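Local structure of lovastatin nonaketide synthase, polyketide synthase component (Aspergillus terreus, 7CPX) at residues A206-I211 / E246-V251; M95-R100 / H134-V139. The protein builds the polyketide precursor of lovastatin, dihydromonacolin L, by repeated condensation of malonyl units together with reduction, dehydration and methylation steps. The protein carries 2 engineered substitutions. One frame throughout, in Å; residues are numbered along the deposited sequence.

Contact 1. Residues A206-I211 / E246-V251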
loop_
_atom_site.group_PDB
_atom_site.type_symbol
_atom_site.label_atom_id
_atom_site.label_comp_id
_atom_site.label_asym_id
_atom_site.label_seq_id
_atom_site.Cartn_x
_atom_site.Cartn_y
_atom_site.Cartn_z
ATOM N N ALA A 206 -1.029 11.766 41.629
ATOM C CA ALA A 206 -1.943 11.714 40.505
ATOM C C ALA A 206 -1.794 10.385 39.784
ATOM O O ALA A 206 -0.833 9.642 39.980
ATOM C CB ALA A 206 -1.693 12.877 39.538
ATOM N N GLY A 207 -2.779 10.094 38.950
ATOM C CA GLY A 207 -2.750 8.913 38.115
ATOM C C GLY A 207 -3.550 9.168 36.865
ATOM O O GLY A 207 -4.516 9.937 36.876
ATOM N N ALA A 208 -3.149 8.519 35.778
ATOM C CA ALA A 208 -3.799 8.747 34.493
ATOM C C ALA A 208 -3.763 7.474 33.668
ATOM O O ALA A 208 -2.682 6.958 33.368
ATOM C CB ALA A 208 -3.124 9.891 33.737
ATOM N N ASN A 209 -4.941 6.976 33.305
ATOM C CA ASN A 209 -5.079 5.912 32.323
ATOM C C ASN A 209 -6.159 6.322 31.340
ATOM O O ASN A 209 -7.277 6.654 31.747
ATOM C CB ASN A 209 -5.436 4.579 32.975
ATOM C CG ASN A 209 -5.793 3.514 31.960
ATOM O OD1 ASN A 209 -4.918 2.845 31.410
ATOM N ND2 ASN A 209 -7.085 3.348 31.708
ATOM N N LEU A 210 -5.829 6.304 30.055
ATOM C CA LEU A 210 -6.747 6.735 29.017
ATOM C C LEU A 210 -6.763 5.725 27.883
ATOM O O LEU A 210 -5.784 5.014 27.642
ATOM C CB LEU A 210 -6.367 8.116 28.480
ATOM C CG LEU A 210 -6.495 9.256 29.490
ATOM C CD1 LEU A 210 -6.064 10.555 28.857
ATOM C CD2 LEU A 210 -7.915 9.367 30.010
ATOM N N ILE A 211 -7.895 5.679 27.189
ATOM C CA ILE A 211 -8.105 4.759 26.081
ATOM C C ILE A 211 -8.110 5.565 24.792
ATOM O O ILE A 211 -9.156 6.055 24.353
ATOM C CB ILE A 211 -9.410 3.967 26.264
ATOM C CG1 ILE A 211 -9.242 2.946 27.388
ATOM C CG2 ILE A 211 -9.802 3.287 24.972
ATOM C CD1 ILE A 211 -10.533 2.494 28.003
ATOM N N GLU A 246 -11.070 4.491 31.706
ATOM C CA GLU A 246 -10.422 5.784 31.552
ATOM C C GLU A 246 -10.649 6.604 32.812
ATOM O O GLU A 246 -11.794 6.899 33.167
ATOM C CB GLU A 246 -10.967 6.533 30.340
ATOM C CG GLU A 246 -10.559 5.962 29.013
ATOM C CD GLU A 246 -10.784 6.949 27.890
ATOM O OE1 GLU A 246 -11.638 7.846 28.052
ATOM O OE2 GLU A 246 -10.097 6.849 26.851
ATOM N N ALA A 247 -9.563 6.982 33.478
ATOM C CA ALA A 247 -9.675 7.798 34.673
ATOM C C ALA A 247 -8.401 8.605 34.852
ATOM O O ALA A 247 -7.296 8.104 34.623
ATOM C CB ALA A 247 -9.944 6.940 35.911
ATOM N N VAL A 248 -8.573 9.858 35.256
ATOM C CA VAL A 248 -7.471 10.738 35.618
ATOM C C VAL A 248 -7.794 11.305 36.990
ATOM O O VAL A 248 -8.756 12.068 37.142
ATOM C CB VAL A 248 -7.259 11.859 34.595
ATOM C CG1 VAL A 248 -6.074 12.714 34.998
ATOM C CG2 VAL A 248 -7.053 11.269 33.213
ATOM N N CYS A 249 -6.995 10.944 37.983
ATOM C CA CYS A 249 -7.214 11.362 39.358
ATOM C C CYS A 249 -6.034 12.191 39.829
ATOM O O CYS A 249 -4.899 11.967 39.407
ATOM C CB CYS A 249 -7.400 10.156 40.280
ATOM S SG CYS A 249 -7.804 10.582 41.988
ATOM N N SER A 250 -6.313 13.161 40.692
ATOM C CA SER A 250 -5.279 13.936 41.354
ATOM C C SER A 250 -5.691 14.122 42.801
ATOM O O SER A 250 -6.847 14.443 43.082
ATOM C CB SER A 250 -5.074 15.295 40.678
ATOM O OG SER A 250 -4.733 15.136 39.313
ATOM N N VAL A 251 -4.750 13.915 43.715
ATOM C CA VAL A 251 -5.017 13.981 45.143
ATOM C C VAL A 251 -3.940 14.842 45.783
ATOM O O VAL A 251 -2.748 14.532 45.679
ATOM C CB VAL A 251 -5.047 12.579 45.772
ATOM C CG1 VAL A 251 -4.747 12.641 47.248
ATOM C CG2 VAL A 251 -6.395 11.927 45.533
#

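Contact 2. Residues M95-R100 / H134-V139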
loop_
_atom_site.group_PDB
_atom_site.type_symbol
_atom_site.label_atom_id
_atom_site.label_comp_id
_atom_site.label_asym_id
_atom_site.label_seq_id
_atom_site.Cartn_x
_atom_site.Cartn_y
_atom_site.Cartn_z
ATOM N N MET A 95 0.414 17.303 23.161
ATOM C CA MET A 95 0.350 16.757 24.507
ATOM C C MET A 95 -0.430 15.452 24.544
ATOM O O MET A 95 -1.370 15.234 23.775
ATOM C CB MET A 95 -0.303 17.753 25.462
ATOM C CG MET A 95 0.619 18.849 25.951
ATOM S SD MET A 95 -0.135 19.814 27.269
ATOM C CE MET A 95 -0.327 18.557 28.530
ATOM N N ASP A 96 -0.027 14.583 25.456
ATOM C CA ASP A 96 -0.796 13.382 25.735
ATOM C C ASP A 96 -2.082 13.773 26.452
ATOM O O ASP A 96 -2.030 14.511 27.443
ATOM C CB ASP A 96 0.028 12.420 26.591
ATOM C CG ASP A 96 -0.709 11.135 26.919
ATOM O OD1 ASP A 96 -1.901 11.011 26.575
ATOM O OD2 ASP A 96 -0.088 10.239 27.529
ATOM N N PRO A 97 -3.250 13.319 25.987
ATOM C CA PRO A 97 -4.478 13.586 26.749
ATOM C C PRO A 97 -4.342 13.237 28.214
ATOM O O PRO A 97 -5.000 13.857 29.060
ATOM C CB PRO A 97 -5.517 12.703 26.048
ATOM C CG PRO A 97 -5.028 12.580 24.662
ATOM C CD PRO A 97 -3.530 12.603 24.731
ATOM N N GLN A 98 -3.495 12.261 28.544
ATOM C CA GLN A 98 -3.219 11.982 29.946
ATOM C C GLN A 98 -2.634 13.206 30.630
ATOM O O GLN A 98 -3.057 13.569 31.730
ATOM C CB GLN A 98 -2.268 10.793 30.071
ATOM C CG GLN A 98 -2.840 9.494 29.537
ATOM C CD GLN A 98 -1.938 8.301 29.796
ATOM O OE1 GLN A 98 -2.414 7.206 30.096
ATOM N NE2 GLN A 98 -0.631 8.504 29.673
ATOM N N HIS A 99 -1.678 13.875 29.982
ATOM C CA HIS A 99 -1.070 15.058 30.582
ATOM C C HIS A 99 -2.074 16.197 30.701
ATOM O O HIS A 99 -2.099 16.909 31.710
ATOM C CB HIS A 99 0.137 15.506 29.759
ATOM C CG HIS A 99 1.131 14.418 29.499
ATOM N ND1 HIS A 99 2.210 14.584 28.659
ATOM C CD2 HIS A 99 1.206 13.149 29.962
ATOM C CE1 HIS A 99 2.909 13.464 28.619
ATOM N NE2 HIS A 99 2.320 12.578 29.400
ATOM N N ARG A 100 -2.903 16.393 29.674
ATOM C CA ARG A 100 -3.877 17.478 29.706
ATOM C C ARG A 100 -4.894 17.262 30.820
ATOM O O ARG A 100 -5.173 18.169 31.619
ATOM C CB ARG A 100 -4.569 17.586 28.348
ATOM C CG ARG A 100 -3.607 17.797 27.188
ATOM C CD ARG A 100 -4.309 18.292 25.938
ATOM N NE ARG A 100 -5.071 17.259 25.248
ATOM C CZ ARG A 100 -4.643 16.590 24.186
ATOM N NH1 ARG A 100 -3.435 16.782 23.686
ATOM N NH2 ARG A 100 -5.452 15.710 23.607
ATOM N N HIS A 134 0.063 4.762 28.065
ATOM C CA HIS A 134 0.421 5.924 27.266
ATOM C C HIS A 134 0.100 5.651 25.803
ATOM O O HIS A 134 1.000 5.525 24.968
ATOM C CB HIS A 134 1.906 6.258 27.436
ATOM C CG HIS A 134 2.824 5.115 27.123
ATOM N ND1 HIS A 134 2.916 4.558 25.866
ATOM C CD2 HIS A 134 3.687 4.424 27.905
ATOM C CE1 HIS A 134 3.797 3.574 25.886
ATOM N NE2 HIS A 134 4.279 3.471 27.112
ATOM N N ASP A 135 -1.196 5.545 25.492
ATOM C CA ASP A 135 -1.611 5.372 24.107
ATOM C C ASP A 135 -1.090 6.510 23.244
ATOM O O ASP A 135 -0.563 6.280 22.149
ATOM C CB ASP A 135 -3.134 5.284 24.032
ATOM C CG ASP A 135 -3.680 4.057 24.731
ATOM O OD1 ASP A 135 -2.875 3.282 25.287
ATOM O OD2 ASP A 135 -4.915 3.868 24.726
ATOM N N TYR A 136 -1.228 7.744 23.717
ATOM C CA TYR A 136 -0.446 8.831 23.152
ATOM C C TYR A 136 1.029 8.559 23.416
ATOM O O TYR A 136 1.402 7.970 24.434
ATOM C CB TYR A 136 -0.865 10.170 23.752
ATOM C CG TYR A 136 -1.389 11.167 22.741
ATOM C CD1 TYR A 136 -2.627 10.992 22.143
ATOM C CD2 TYR A 136 -0.653 12.290 22.396
ATOM C CE1 TYR A 136 -3.113 11.902 21.231
ATOM C CE2 TYR A 136 -1.132 13.206 21.487
ATOM C CZ TYR A 136 -2.361 13.007 20.905
ATOM O OH TYR A 136 -2.840 13.920 19.991
ATOM N N GLU A 137 1.876 9.001 22.494
ATOM C CA GLU A 137 3.243 8.649 22.144
ATOM C C GLU A 137 3.247 7.418 21.250
ATOM O O GLU A 137 4.307 7.032 20.758
ATOM C CB GLU A 137 4.134 8.378 23.374
ATOM C CG GLU A 137 5.604 8.144 23.060
ATOM C CD GLU A 137 6.463 8.076 24.306
ATOM O OE1 GLU A 137 5.902 8.151 25.421
ATOM O OE2 GLU A 137 7.698 7.946 24.174
ATOM N N THR A 138 2.096 6.795 21.010
ATOM C CA THR A 138 1.939 5.775 19.984
ATOM C C THR A 138 0.924 6.192 18.936
ATOM O O THR A 138 1.228 6.169 17.738
ATOM C CB THR A 138 1.520 4.442 20.617
ATOM O OG1 THR A 138 2.455 4.079 21.640
ATOM C CG2 THR A 138 1.477 3.355 19.567
ATOM N N VAL A 139 -0.278 6.587 19.358
ATOM C CA VAL A 139 -1.274 7.094 18.419
ATOM C C VAL A 139 -0.739 8.325 17.701
ATOM O O VAL A 139 -0.771 8.413 16.469
ATOM C CB VAL A 139 -2.589 7.401 19.156
ATOM C CG1 VAL A 139 -3.507 8.230 18.279
ATOM C CG2 VAL A 139 -3.262 6.113 19.572
#

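Contact 1. Residues A206-I211 / E246-V251
With CG1 of Val248 anti to the backbone N (chi1 -178°), that methyl lies against Gly207 O, while CG2 meets Ala208 and Leu210, whose CG stands beside its own N (chi1 -66°). Leu210 CD2 lies 3.8 Å from Val248 CG2, and Ala208 CB packs against the same methyl at 4.2 Å. The backbones run antiparallel at 176°. Gly207 and Cys249 form one hydrogen-bonded pair, with Gly207 N to Cys249 O and Cys249 N to Gly207 O both at 2.9 Å. Asn209 and Ala247 form the next, and Asn209 N reaches Ala247 O at 2.9 Å in an almost straight bond. Beyond the ladder the extended side chain of Glu246 reaches alongside Ile211, the two crossing obliquely, with Glu246 CG 3.6 Å from both Ile211 CB and CD1. Glu246 OE2, whose position is less certain, approaches Ile211 N and pairs with Arg48 in the model; OE1 accepts from Leu73 N.

The two faces of the ladder meet different helices. Ala206, Val248 and Ser250 turn to helix 97-113, where Ser250 OG bonds Thr105, whereas Asn209, Ala247 and Cys249 turn to helix 369-386. Asn209 OD1 is hydrogen-bonded to Thr133 OG1. Its side chain touches Glu369 and comes within about 7 Å of that of His367, a predicted catalytic residue. A central antiparallel strand pair sandwiched between helices, beside the predicted Cys-His-His site, is characteristic of the thiolase fold of ketosynthases.

Contact 2. Residues M95-R100 / H134-V139
The backbones of Asp96 and Tyr136 draw closest, CA to CA 5.2 Å, where the turn that starts helix 97-113 meets an irregular loop, and no hydrogen bond joins the two segments. Tyr136 projects its ring toward the helix start, and Pro97 CD sits over one face, though the modelled spacing is doubtful. The pyrrolidine crosses the tyrosine side chain at about a right angle. Beside it the Asp96 carboxylate lies against the CB end of Tyr136, its plane nearly parallel to the ring's (13° apart). With CG anti to its N, Asp96 also folds over the helix start as N-cap: OD1 accepts from Gln98 N at 2.8 Å, while OD2 takes a weak bond from Gln98 NE2. Gln98 NE2 lies 3.7 Å from His134 CA, and the Gln98 amide plane stands almost perpendicular to the imidazole, which stacks on His134 of the second subunit. The Tyr136 hydroxyl bonds Val938 N and Glu93 O, and its ring meets Trp937 edge-to-face. Loop and helix thus meet through packing, while the buried Asp96 carboxylate is capped by Gln98 N at a helix N-terminus that probably stabilises its negative charge.

How the contacts relate
Both contacts belong to the ketosynthase, their centres about 12 Å apart, and contact 2 closes along the chain before contact 1 opens. Helix 97-113 joins them: its first turn carries contact 2, and its later residues cover one face of the strand pair in contact 1. Strand 126-131 pairs with strand 203-209 and then leads into the loop 134-139. Where they meet, Leu210 packs on the helix start at Pro97 and Gln98, and Asp135 accepts from Leu212 N and Gly213 N, just past the end of 206-211. The helix-loop contact therefore connects the sheet core beside the predicted active site with the subunit interface, where His134 stacks on its counterpart.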